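Local coordinates for protein soluble epoxide hydrolase (PDB 4INZ) that belongs to the alpha/beta-hydrolase superfamily, with a mixed, mostly parallel beta sheet flanked by helices, at residues A[292-295]-A[296-300]. The protein carries 1 engineered substitution. Numbering follows the deposited sequence.
Sequences QEVN and NVMWN
Asn296 lies one turn on from Gln292 along a continuous helix, its backbone N hydrogen-bonded to Gln292 O at 3.0 Å. Because chi1 of -76° sets CG beside the residue's own backbone N, the Asn296 amide folds back along the helix, and its CG comes within 3.5 Å of Gln292 O. The two side chains run side by side with amide planes 81° apart, Gln292 CG lying 4.0 Å from Asn296 ND2; polar amides suit this exposed flank. Asn295, by contrast, is buried, and its carbonyl O accepts the backbone bond of Trp299 N at 3.0 Å. With chi1 at -74°, Asn295 holds its amide out from the helix, where OD1 accepts from Gln57 and ND2 gives a weak bond to His56 O, so both ends of the group are used, while Trp299 NE1 donates a hydrogen bond to Glu60 OE2 and its ring meets that of Phe61. This is the C-terminal helix 291-303 of the alpha/beta-hydrolase fold, packed on helix 55-61 and on the central sheet, where Val294 and Met298 both touch Ile251. These two are part of the helix's apolar face, CG1 of Val294 lying 3.8 Å from SD of Met298, whose unbranched thioether is bent at chi3.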
ATOM      1  N   GLN A 292      17.807  -3.235  -4.287  1.00 20.09           N
ATOM      2  CA  GLN A 292      18.508  -4.424  -4.761  1.00 20.55           C
ATOM      3  C   GLN A 292      18.199  -5.633  -3.879  1.00 20.51           C
ATOM      4  O   GLN A 292      17.882  -6.717  -4.379  1.00 21.66           O
ATOM      5  CB  GLN A 292      20.019  -4.199  -4.836  1.00 25.60           C
ATOM      6  CG  GLN A 292      20.749  -5.431  -5.338  1.00 33.88           C
ATOM      7  CD  GLN A 292      22.213  -5.172  -5.671  1.00 42.70           C
ATOM      8  OE1 GLN A 292      22.619  -4.034  -5.927  1.00 46.23           O
ATOM      9  NE2 GLN A 292      23.010  -6.232  -5.671  1.00 45.75           N
ATOM     10  N   GLU A 293      18.300  -5.451  -2.565  1.00 19.52           N
ATOM     11  CA  GLU A 293      17.965  -6.528  -1.629  1.00 18.67           C
ATOM     12  C   GLU A 293      16.519  -6.999  -1.839  1.00 18.68           C
ATOM     13  O   GLU A 293      16.231  -8.203  -1.885  1.00 17.86           O
ATOM     14  CB  GLU A 293      18.154  -6.069  -0.181  1.00 19.60           C
ATOM     15  CG  GLU A 293      17.860  -7.172   0.813  1.00 17.90           C
ATOM     16  CD  GLU A 293      18.173  -6.797   2.242  1.00 21.37           C
ATOM     17  OE1 GLU A 293      18.728  -5.700   2.467  1.00 24.45           O
ATOM     18  OE2 GLU A 293      17.869  -7.610   3.144  1.00 21.87           O
ATOM     19  N   VAL A 294      15.610  -6.040  -1.947  1.00 16.75           N
ATOM     20  CA  VAL A 294      14.198  -6.344  -2.164  1.00 16.56           C
ATOM     21  C   VAL A 294      13.980  -7.106  -3.472  1.00 16.66           C
ATOM     22  O   VAL A 294      13.278  -8.131  -3.511  1.00 17.40           O
ATOM     23  CB  VAL A 294      13.360  -5.049  -2.178  1.00 15.92           C
ATOM     24  CG1 VAL A 294      11.983  -5.303  -2.779  1.00 17.35           C
ATOM     25  CG2 VAL A 294      13.246  -4.474  -0.759  1.00 16.38           C
ATOM     26  N   ASN A 295      14.584  -6.611  -4.545  1.00 15.31           N
ATOM     27  CA  ASN A 295      14.390  -7.228  -5.855  1.00 16.67           C
ATOM     28  C   ASN A 295      14.864  -8.672  -5.873  1.00 16.79           C
ATOM     29  O   ASN A 295      14.233  -9.538  -6.484  1.00 17.25           O
ATOM     30  CB  ASN A 295      15.069  -6.409  -6.955  1.00 18.05           C
ATOM     31  CG  ASN A 295      14.315  -5.123  -7.264  1.00 20.78           C
ATOM     32  OD1 ASN A 295      13.176  -4.939  -6.817  1.00 19.72           O
ATOM     33  ND2 ASN A 295      14.937  -4.234  -8.044  1.00 22.08           N
ATOM     34  N   ASN A 296      15.965  -8.943  -5.186  1.00 16.96           N
ATOM     35  CA  ASN A 296      16.491 -10.302  -5.172  1.00 17.53           C
ATOM     36  C   ASN A 296      15.586 -11.257  -4.398  1.00 18.01           C
ATOM     37  O   ASN A 296      15.459 -12.428  -4.757  1.00 18.56           O
ATOM     38  CB  ASN A 296      17.924 -10.335  -4.642  1.00 19.28           C
ATOM     39  CG  ASN A 296      18.925  -9.841  -5.669  1.00 24.98           C
ATOM     40  OD1 ASN A 296      18.642  -9.835  -6.869  1.00 26.75           O
ATOM     41  ND2 ASN A 296      20.098  -9.417  -5.205  1.00 28.32           N
ATOM     42  N   VAL A 297      14.955 -10.746  -3.344  1.00 17.55           N
ATOM     43  CA  VAL A 297      14.002 -11.542  -2.572  1.00 17.55           C
ATOM     44  C   VAL A 297      12.737 -11.804  -3.394  1.00 17.63           C
ATOM     45  O   VAL A 297      12.192 -12.916  -3.382  1.00 18.28           O
ATOM     46  CB  VAL A 297      13.643 -10.865  -1.228  1.00 16.02           C
ATOM     47  CG1 VAL A 297      12.502 -11.616  -0.532  1.00 16.72           C
ATOM     48  CG2 VAL A 297      14.880 -10.814  -0.320  1.00 18.58           C
ATOM     49  N   MET A 298      12.282 -10.787  -4.122  1.00 15.87           N
ATOM     50  CA  MET A 298      11.120 -10.962  -4.987  1.00 17.45           C
ATOM     51  C   MET A 298      11.389 -12.044  -6.023  1.00 17.85           C
ATOM     52  O   MET A 298      10.565 -12.932  -6.212  1.00 17.63           O
ATOM     53  CB  MET A 298      10.714  -9.645  -5.654  1.00 16.29           C
ATOM     54  CG  MET A 298      10.168  -8.625  -4.665  1.00 16.00           C
ATOM     55  SD  MET A 298       9.827  -7.016  -5.420  1.00 17.95           S
ATOM     56  CE  MET A 298       8.556  -7.456  -6.612  1.00 18.53           C
ATOM     57  N   TRP A 299      12.545 -11.980  -6.682  1.00 17.42           N
ATOM     58  CA  TRP A 299      12.914 -13.017  -7.648  1.00 18.60           C
ATOM     59  C   TRP A 299      12.935 -14.389  -6.988  1.00 19.41           C
ATOM     60  O   TRP A 299      12.424 -15.373  -7.537  1.00 20.38           O
ATOM     61  CB  TRP A 299      14.287 -12.742  -8.263  1.00 19.98           C
ATOM     62  CG  TRP A 299      14.247 -11.811  -9.435  1.00 24.38           C
ATOM     63  CD1 TRP A 299      14.923 -10.631  -9.574  1.00 25.32           C
ATOM     64  CD2 TRP A 299      13.489 -11.984 -10.636  1.00 27.12           C
ATOM     65  NE1 TRP A 299      14.633 -10.061 -10.790  1.00 26.88           N
ATOM     66  CE2 TRP A 299      13.754 -10.869 -11.461  1.00 28.56           C
ATOM     67  CE3 TRP A 299      12.607 -12.968 -11.092  1.00 28.47           C
ATOM     68  CZ2 TRP A 299      13.170 -10.716 -12.722  1.00 32.22           C
ATOM     69  CZ3 TRP A 299      12.030 -12.814 -12.353  1.00 31.37           C
ATOM     70  CH2 TRP A 299      12.316 -11.697 -13.148  1.00 31.56           C
ATOM     71  N   ASN A 300      13.541 -14.455  -5.812  1.00 18.73           N
ATOM     72  CA  ASN A 300      13.646 -15.725  -5.111  1.00 18.11           C
ATOM     73  C   ASN A 300      12.263 -16.344  -4.897  1.00 18.81           C
ATOM     74  O   ASN A 300      12.042 -17.536  -5.148  1.00 19.09           O
ATOM     75  CB  ASN A 300      14.362 -15.538  -3.778  1.00 18.04           C
ATOM     76  CG  ASN A 300      14.675 -16.850  -3.107  1.00 19.54           C
ATOM     77  OD1 ASN A 300      15.579 -17.583  -3.532  1.00 19.24           O
ATOM     78  ND2 ASN A 300      13.932 -17.161  -2.048  1.00 19.12           N
TER